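Local coordinates for protein endo-beta-1,4-glucanase (Ampullaria crossean, PDB 5XBU) that probably hydrolyses internal beta-1,4-glucosidic bonds of cellulose, as a snail endoglucanase of glycoside hydrolase family 45, at residues 37-51 and 171-183. Numbering follows the deposited sequence. Where two conformers were deposited one is given.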
ATOM      1  N   ALA A  37      11.920   4.132   0.218  1.00 11.58           N
ATOM      2  CA  ALA A  37      11.748   5.524   0.583  1.00 11.42           C
ATOM      3  C   ALA A  37      11.708   5.770   2.077  1.00 10.81           C
ATOM      4  O   ALA A  37      11.704   6.940   2.481  1.00 11.96           O
ATOM      5  CB  ALA A  37      10.475   6.053  -0.069  1.00 12.08           C
ATOM      6  N   CYS A  38      11.665   4.719   2.904  1.00 10.23           N
ATOM      7  CA  CYS A  38      11.698   4.879   4.342  1.00 10.26           C
ATOM      8  C   CYS A  38      13.058   4.512   4.922  1.00 10.27           C
ATOM      9  O   CYS A  38      13.213   4.506   6.149  1.00 10.32           O
ATOM     10  CB  CYS A  38      10.582   4.102   5.032  1.00 10.49           C
ATOM     11  SG  CYS A  38       8.935   4.602   4.449  1.00  9.96           S
ATOM     12  N   GLY A  39      14.051   4.268   4.075  1.00 10.70           N
ATOM     13  CA  GLY A  39      15.384   4.013   4.579  1.00 11.34           C
ATOM     14  C   GLY A  39      15.542   2.694   5.307  1.00 10.79           C
ATOM     15  O   GLY A  39      16.393   2.579   6.197  1.00 11.29           O
ATOM     16  N   CYS A  40      14.778   1.676   4.912  1.00 10.63           N
ATOM     17  CA  CYS A  40      14.816   0.377   5.581  1.00 10.82           C
ATOM     18  C   CYS A  40      15.923  -0.511   5.009  1.00 11.28           C
ATOM     19  O   CYS A  40      15.691  -1.562   4.406  1.00 11.50           O
ATOM     20  CB  CYS A  40      13.453  -0.295   5.523  1.00 11.02           C
ATOM     21  SG  CYS A  40      12.204   0.661   6.441  1.00 10.86           S
ATOM     22  N   GLY A  41      17.145  -0.037   5.234  1.00 11.96           N
ATOM     23  CA  GLY A  41      18.376  -0.751   4.933  1.00 12.79           C
ATOM     24  C   GLY A  41      19.529   0.062   5.488  1.00 13.36           C
ATOM     25  O   GLY A  41      19.345   1.136   6.059  1.00 13.31           O
ATOM     26  N   GLN A  42      20.730  -0.493   5.436  0.57 14.40           N
ATOM     27  CA  GLN A  42      21.836   0.226   6.058  0.57 14.98           C
ATOM     28  C   GLN A  42      22.025   1.583   5.382  0.57 16.27           C
ATOM     29  O   GLN A  42      21.838   1.730   4.173  0.57 16.46           O
ATOM     30  CB  GLN A  42      23.117  -0.589   5.977  0.57 14.89           C
ATOM     31  CG  GLN A  42      23.583  -0.771   4.573  0.57 14.79           C
ATOM     32  CD  GLN A  42      24.497  -1.933   4.444  0.57 14.74           C
ATOM     33  OE1 GLN A  42      24.052  -3.048   4.193  0.57 15.41           O
ATOM     34  NE2 GLN A  42      25.785  -1.693   4.619  0.57 14.06           N
ATOM     35  N   LYS A  43      22.399   2.581   6.173  0.57 17.34           N
ATOM     36  CA  LYS A  43      22.495   3.943   5.667  0.57 19.13           C
ATOM     37  C   LYS A  43      23.475   4.034   4.507  0.57 20.41           C
ATOM     38  O   LYS A  43      24.482   3.327   4.464  0.57 20.29           O
ATOM     39  CB  LYS A  43      22.927   4.870   6.799  0.57 19.89           C
ATOM     40  CG  LYS A  43      21.847   5.010   7.839  0.57 20.78           C
ATOM     41  CD  LYS A  43      22.279   5.723   9.098  0.57 21.58           C
ATOM     42  CE  LYS A  43      21.158   5.607  10.127  0.57 21.94           C
ATOM     43  NZ  LYS A  43      20.326   4.385   9.898  0.57 21.90           N
ATOM     44  N   GLY A  44      23.159   4.899   3.545  1.00 21.67           N
ATOM     45  CA  GLY A  44      24.090   5.209   2.477  1.00 23.55           C
ATOM     46  C   GLY A  44      24.140   4.210   1.338  1.00 24.74           C
ATOM     47  O   GLY A  44      24.772   4.500   0.309  1.00 25.91           O
ATOM     48  N   SER A  45      23.508   3.056   1.497  0.61 24.60           N
ATOM     49  CA  SER A  45      23.421   2.041   0.463  0.61 24.30           C
ATOM     50  C   SER A  45      22.051   2.094  -0.201  0.61 23.62           C
ATOM     51  O   SER A  45      21.132   2.793   0.230  0.61 23.39           O
ATOM     52  CB  SER A  45      23.596   0.651   1.073  0.61 24.63           C
ATOM     53  OG  SER A  45      22.353   0.202   1.590  0.61 24.63           O
ATOM     54  N   ASP A  46      21.918   1.320  -1.261  1.00 23.18           N
ATOM     55  CA  ASP A  46      20.608   0.948  -1.792  1.00 23.30           C
ATOM     56  C   ASP A  46      20.291  -0.520  -1.507  1.00 22.39           C
ATOM     57  O   ASP A  46      19.756  -1.239  -2.355  1.00 23.39           O
ATOM     58  CB  ASP A  46      20.488   1.268  -3.282  1.00 24.75           C
ATOM     59  CG  ASP A  46      19.078   1.019  -3.826  1.00 26.15           C
ATOM     60  OD1 ASP A  46      18.096   1.374  -3.137  1.00 26.53           O
ATOM     61  OD2 ASP A  46      18.941   0.436  -4.926  1.00 27.11           O
ATOM     62  N   THR A  47      20.616  -0.983  -0.301  1.00 20.89           N
ATOM     63  CA  THR A  47      20.458  -2.390   0.054  1.00 19.99           C
ATOM     64  C   THR A  47      19.401  -2.520   1.133  1.00 18.17           C
ATOM     65  O   THR A  47      19.625  -2.058   2.268  1.00 17.79           O
ATOM     66  CB  THR A  47      21.776  -2.959   0.556  1.00 21.32           C
ATOM     67  OG1 THR A  47      22.759  -2.811  -0.472  1.00 22.68           O
ATOM     68  CG2 THR A  47      21.608  -4.428   0.874  1.00 21.79           C
ATOM     69  N   PRO A  48      18.220  -3.060   0.832  1.00 17.23           N
ATOM     70  CA  PRO A  48      17.216  -3.226   1.881  1.00 15.97           C
ATOM     71  C   PRO A  48      17.664  -4.258   2.888  1.00 14.34           C
ATOM     72  O   PRO A  48      18.354  -5.223   2.556  1.00 15.28           O
ATOM     73  CB  PRO A  48      15.974  -3.708   1.115  1.00 16.92           C
ATOM     74  CG  PRO A  48      16.543  -4.416  -0.095  1.00 17.74           C
ATOM     75  CD  PRO A  48      17.779  -3.620  -0.457  1.00 17.76           C
ATOM     76  N   PHE A  49      17.219  -4.098   4.117  1.00 12.68           N
ATOM     77  CA  PHE A  49      17.296  -5.213   5.043  1.00 12.30           C
ATOM     78  C   PHE A  49      16.508  -6.388   4.476  1.00 12.07           C
ATOM     79  O   PHE A  49      15.443  -6.186   3.872  1.00 11.98           O
ATOM     80  CB  PHE A  49      16.703  -4.849   6.402  1.00 12.10           C
ATOM     81  CG  PHE A  49      17.364  -3.680   7.092  1.00 12.12           C
ATOM     82  CD1 PHE A  49      18.703  -3.691   7.394  1.00 12.74           C
ATOM     83  CD2 PHE A  49      16.625  -2.580   7.477  1.00 11.95           C
ATOM     84  CE1 PHE A  49      19.324  -2.647   8.055  1.00 13.45           C
ATOM     85  CE2 PHE A  49      17.210  -1.524   8.141  1.00 12.87           C
ATOM     86  CZ  PHE A  49      18.574  -1.545   8.428  1.00 13.52           C
ATOM     87  N   PRO A  50      16.977  -7.621   4.676  1.00 12.74           N
ATOM     88  CA  PRO A  50      16.217  -8.769   4.168  1.00 12.72           C
ATOM     89  C   PRO A  50      14.760  -8.755   4.585  1.00 11.50           C
ATOM     90  O   PRO A  50      13.891  -9.109   3.773  1.00 11.66           O
ATOM     91  CB  PRO A  50      16.996  -9.980   4.714  1.00 13.98           C
ATOM     92  CG  PRO A  50      18.442  -9.483   4.690  1.00 14.56           C
ATOM     93  CD  PRO A  50      18.316  -8.019   5.169  1.00 13.92           C
ATOM     94  N   TRP A  51      14.453  -8.375   5.829  1.00 11.07           N
ATOM     95  CA  TRP A  51      13.051  -8.384   6.238  1.00 10.68           C
ATOM     96  C   TRP A  51      12.187  -7.501   5.346  1.00 10.42           C
ATOM     97  O   TRP A  51      10.986  -7.766   5.182  1.00 10.82           O
ATOM     98  CB  TRP A  51      12.878  -8.019   7.708  1.00 10.89           C
ATOM     99  CG  TRP A  51      13.305  -6.614   8.078  1.00 10.98           C
ATOM    100  CD1 TRP A  51      14.458  -6.253   8.702  1.00 11.27           C
ATOM    101  CD2 TRP A  51      12.555  -5.401   7.889  1.00 10.52           C
ATOM    102  NE1 TRP A  51      14.479  -4.901   8.895  1.00 11.27           N
ATOM    103  CE2 TRP A  51      13.323  -4.353   8.401  1.00 10.62           C
ATOM    104  CE3 TRP A  51      11.294  -5.119   7.360  1.00 10.44           C
ATOM    105  CZ2 TRP A  51      12.881  -3.033   8.369  1.00 11.09           C
ATOM    106  CZ3 TRP A  51      10.858  -3.804   7.324  1.00 10.48           C
ATOM    107  CH2 TRP A  51      11.658  -2.772   7.830  1.00 10.86           C
ATOM    108  N   LEU A 171       7.057  -6.121  13.348  1.00 11.51           N
ATOM    109  CA  LEU A 171       7.200  -5.075  12.341  1.00 11.13           C
ATOM    110  C   LEU A 171       7.626  -3.769  12.980  1.00 11.11           C
ATOM    111  O   LEU A 171       8.446  -3.037  12.418  1.00 10.99           O
ATOM    112  CB  LEU A 171       5.897  -4.927  11.550  1.00 11.01           C
ATOM    113  CG  LEU A 171       5.655  -6.037  10.530  1.00 11.56           C
ATOM    114  CD1 LEU A 171       4.237  -5.976  10.004  1.00 12.70           C
ATOM    115  CD2 LEU A 171       6.652  -5.962   9.399  1.00 12.33           C
ATOM    116  N   GLN A 172       7.099  -3.489  14.164  0.61 12.31           N
ATOM    117  CA  GLN A 172       7.499  -2.288  14.885  0.61 13.57           C
ATOM    118  C   GLN A 172       8.989  -2.316  15.215  0.61 13.17           C
ATOM    119  O   GLN A 172       9.689  -1.300  15.093  0.61 13.34           O
ATOM    120  CB  GLN A 172       6.649  -2.179  16.143  0.61 15.33           C
ATOM    121  CG  GLN A 172       6.832  -0.903  16.901  0.61 16.96           C
ATOM    122  CD  GLN A 172       5.897   0.184  16.425  0.61 18.41           C
ATOM    123  OE1 GLN A 172       5.277   0.079  15.365  0.61 18.61           O
ATOM    124  NE2 GLN A 172       5.781   1.235  17.219  0.61 19.31           N
ATOM    125  N   ALA A 173       9.497  -3.485  15.618  1.00 13.08           N
ATOM    126  CA  ALA A 173      10.918  -3.626  15.899  1.00 13.30           C
ATOM    127  C   ALA A 173      11.754  -3.516  14.632  1.00 12.78           C
ATOM    128  O   ALA A 173      12.828  -2.904  14.642  1.00 14.15           O
ATOM    129  CB  ALA A 173      11.185  -4.939  16.636  1.00 14.15           C
ATOM    130  N   ASN A 174      11.289  -4.125  13.536  1.00 11.81           N
ATOM    131  CA  ASN A 174      11.973  -3.969  12.257  1.00 11.43           C
ATOM    132  C   ASN A 174      12.110  -2.496  11.898  1.00 11.22           C
ATOM    133  O   ASN A 174      13.177  -2.035  11.478  1.00 11.70           O
ATOM    134  CB  ASN A 174      11.176  -4.654  11.132  1.00 11.30           C
ATOM    135  CG  ASN A 174      11.225  -6.181  11.133  1.00 11.63           C
ATOM    136  OD1 ASN A 174      10.235  -6.804  10.766  1.00 11.90           O
ATOM    137  ND2 ASN A 174      12.358  -6.781  11.462  1.00 12.22           N
ATOM    138  N   TYR A 175      11.013  -1.738  12.025  1.00 11.13           N
ATOM    139  CA  TYR A 175      11.005  -0.353  11.567  1.00 11.24           C
ATOM    140  C   TYR A 175      12.015   0.504  12.332  1.00 11.65           C
ATOM    141  O   TYR A 175      12.536   1.487  11.801  1.00 11.98           O
ATOM    142  CB  TYR A 175       9.587   0.257  11.665  1.00 11.26           C
ATOM    143  CG  TYR A 175       9.576   1.612  10.998  1.00 11.37           C
ATOM    144  CD1 TYR A 175       9.805   1.729   9.625  1.00 11.97           C
ATOM    145  CD2 TYR A 175       9.463   2.781  11.743  1.00 11.81           C
ATOM    146  CE1 TYR A 175       9.939   2.966   9.013  1.00 12.70           C
ATOM    147  CE2 TYR A 175       9.565   4.039  11.135  1.00 12.22           C
ATOM    148  CZ  TYR A 175       9.819   4.101   9.786  1.00 12.51           C
ATOM    149  OH  TYR A 175       9.968   5.332   9.183  1.00 13.97           O
ATOM    150  N   GLN A 176      12.296   0.137  13.579  1.00 12.45           N
ATOM    151  CA  GLN A 176      13.242   0.892  14.396  1.00 14.55           C
ATOM    152  C   GLN A 176      14.613   0.989  13.758  1.00 15.22           C
ATOM    153  O   GLN A 176      15.349   1.941  14.032  1.00 17.54           O
ATOM    154  CB  GLN A 176      13.292   0.303  15.804  1.00 16.85           C
ATOM    155  CG  GLN A 176      12.004   0.613  16.538  1.00 19.92           C
ATOM    156  CD  GLN A 176      11.711  -0.247  17.735  1.00 22.51           C
ATOM    157  OE1 GLN A 176      12.427  -1.194  18.043  1.00 23.42           O
ATOM    158  NE2 GLN A 176      10.632   0.096  18.428  1.00 23.79           N
ATOM    159  N   GLN A 177      14.981   0.036  12.909  1.00 13.99           N
ATOM    160  CA  GLN A 177      16.272   0.153  12.254  1.00 14.86           C
ATOM    161  C   GLN A 177      16.231   0.884  10.918  1.00 12.89           C
ATOM    162  O   GLN A 177      17.292   1.090  10.323  1.00 13.56           O
ATOM    163  CB  GLN A 177      17.087  -1.132  12.230  1.00 17.19           C
ATOM    164  CG  GLN A 177      16.492  -2.118  11.370  1.00 18.22           C
ATOM    165  CD  GLN A 177      17.265  -3.464  11.265  1.00 18.54           C
ATOM    166  OE1 GLN A 177      16.754  -4.441  10.664  1.00 17.73           O
ATOM    167  NE2 GLN A 177      18.486  -3.517  11.821  1.00 19.30           N
ATOM    168  N   CYS A 178      15.057   1.323  10.458  1.00 12.09           N
ATOM    169  CA  CYS A 178      15.011   2.156   9.270  1.00 11.71           C
ATOM    170  C   CYS A 178      15.493   3.561   9.581  1.00 11.58           C
ATOM    171  O   CYS A 178      15.250   4.112  10.658  1.00 12.03           O
ATOM    172  CB  CYS A 178      13.586   2.227   8.728  1.00 11.25           C
ATOM    173  SG  CYS A 178      12.901   0.557   8.376  1.00 11.22           S
ATOM    174  N   GLU A 179      16.134   4.168   8.593  1.00 11.41           N
ATOM    175  CA  GLU A 179      16.732   5.485   8.828  1.00 12.26           C
ATOM    176  C   GLU A 179      15.677   6.544   9.119  1.00 12.31           C
ATOM    177  O   GLU A 179      15.951   7.516   9.830  1.00 13.89           O
ATOM    178  CB  GLU A 179      17.587   5.870   7.634  1.00 13.32           C
ATOM    179  CG  GLU A 179      18.425   7.101   7.887  1.00 14.93           C
ATOM    180  CD  GLU A 179      19.376   7.405   6.762  1.00 15.88           C
ATOM    181  OE1 GLU A 179      19.522   6.586   5.830  1.00 15.80           O
ATOM    182  OE2 GLU A 179      19.998   8.471   6.818  1.00 17.35           O
ATOM    183  N   CYS A 180      14.471   6.359   8.607  1.00 11.22           N
ATOM    184  CA  CYS A 180      13.410   7.341   8.816  1.00 11.44           C
ATOM    185  C   CYS A 180      12.747   7.240  10.184  1.00 11.98           C
ATOM    186  O   CYS A 180      11.921   8.088  10.523  1.00 13.61           O
ATOM    187  CB  CYS A 180      12.378   7.240   7.684  1.00 11.24           C
ATOM    188  SG  CYS A 180      13.076   7.619   6.097  1.00 11.10           S
ATOM    189  N   HIS A 181      13.054   6.196  10.959  1.00 12.41           N
ATOM    190  CA  HIS A 181      12.511   6.106  12.304  1.00 15.42           C
ATOM    191  C   HIS A 181      12.973   7.311  13.113  1.00 20.73           C
ATOM    192  O   HIS A 181      14.164   7.617  13.161  1.00 21.48           O
ATOM    193  CB  HIS A 181      12.907   4.757  12.920  1.00 15.22           C
ATOM    194  CG  HIS A 181      12.425   4.565  14.323  1.00 15.71           C
ATOM    195  ND1 HIS A 181      13.256   4.644  15.416  1.00 16.02           N
ATOM    196  CD2 HIS A 181      11.197   4.262  14.809  1.00 16.51           C
ATOM    197  CE1 HIS A 181      12.556   4.428  16.514  1.00 16.60           C
ATOM    198  NE2 HIS A 181      11.304   4.193  16.176  1.00 16.93           N
ATOM    199  N   ASN A 182      12.011   8.066  13.671  1.00 25.35           N
ATOM    200  CA  ASN A 182      12.275   9.308  14.415  1.00 30.10           C
ATOM    201  C   ASN A 182      12.821  10.434  13.531  1.00 32.52           C
ATOM    202  O   ASN A 182      13.703  11.187  13.943  1.00 32.88           O
ATOM    203  CB  ASN A 182      13.180   9.099  15.632  1.00 32.31           C
ATOM    204  CG  ASN A 182      12.613   8.120  16.636  1.00 34.11           C
ATOM    205  OD1 ASN A 182      11.404   7.937  16.748  1.00 34.83           O
ATOM    206  ND2 ASN A 182      13.500   7.496  17.391  1.00 34.79           N
ATOM    207  N   SER A 183      12.300  10.567  12.318  1.00 34.64           N
ATOM    208  CA  SER A 183      12.789  11.618  11.426  1.00 36.58           C
ATOM    209  C   SER A 183      11.966  12.901  11.543  1.00 37.96           C
ATOM    210  O   SER A 183      12.476  13.991  11.297  1.00 38.78           O
ATOM    211  CB  SER A 183      12.813  11.135   9.976  1.00 36.75           C
ATOM    212  OG  SER A 183      11.549  10.617   9.590  1.00 36.69           O
TER
HETATM  213  O   HOH W   1      18.834   4.083   4.965  1.00 15.47           O
HETATM  214  O   HOH W   2      18.837   2.519   8.449  1.00 15.41           O
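The Cys40-Cys178 disulfide ties the loop leading into helix 50-54 to the C-terminal tail that follows helix 169-175, at the periphery of the double-psi beta-barrel fold of this family 45 enzyme. Beside it Glu179 N donates a nearly straight hydrogen bond (168°) to Gly39 O at 2.9 Å, arriving above the carbonyl plane, while Gly41 N reaches the same oxygen from the opposite face. Cys38 and Cys180 flank this bond, and each forms its own disulfide, Cys38 to Cys78 and Cys180 to Cys74. Further along, the Trp51 indole lies flat against Asn174, whose CB sits 3.4 Å from the centroid of the six-membered ring; the amide is stacked 9° from the ring plane, and its OD1 is hydrogen-bonded to Lys55 NZ. At the indole edge, Cys178 SG lies 3.6 Å from Trp51 CZ2, and Trp51 NE1 donates to an in-plane lone pair of Gln177 OE1 at 2.9 Å. With CG held between backbone N and carbonyl carbon (chi1 69°) and the chain extended beyond it, Gln177 also lays its amide over one Phe49 face, opposite Gly41 CA. A leucine in place of Trp51 would probably leave Gln177 OE1 without its indole donor and Asn174 CB without its flat platform. The covalent link is thus continued by amide-on-ring stacking, a CH-pi contact and a directional N-H bond that, with the Phe49 face, probably limits how far the Gln177 amide can turn.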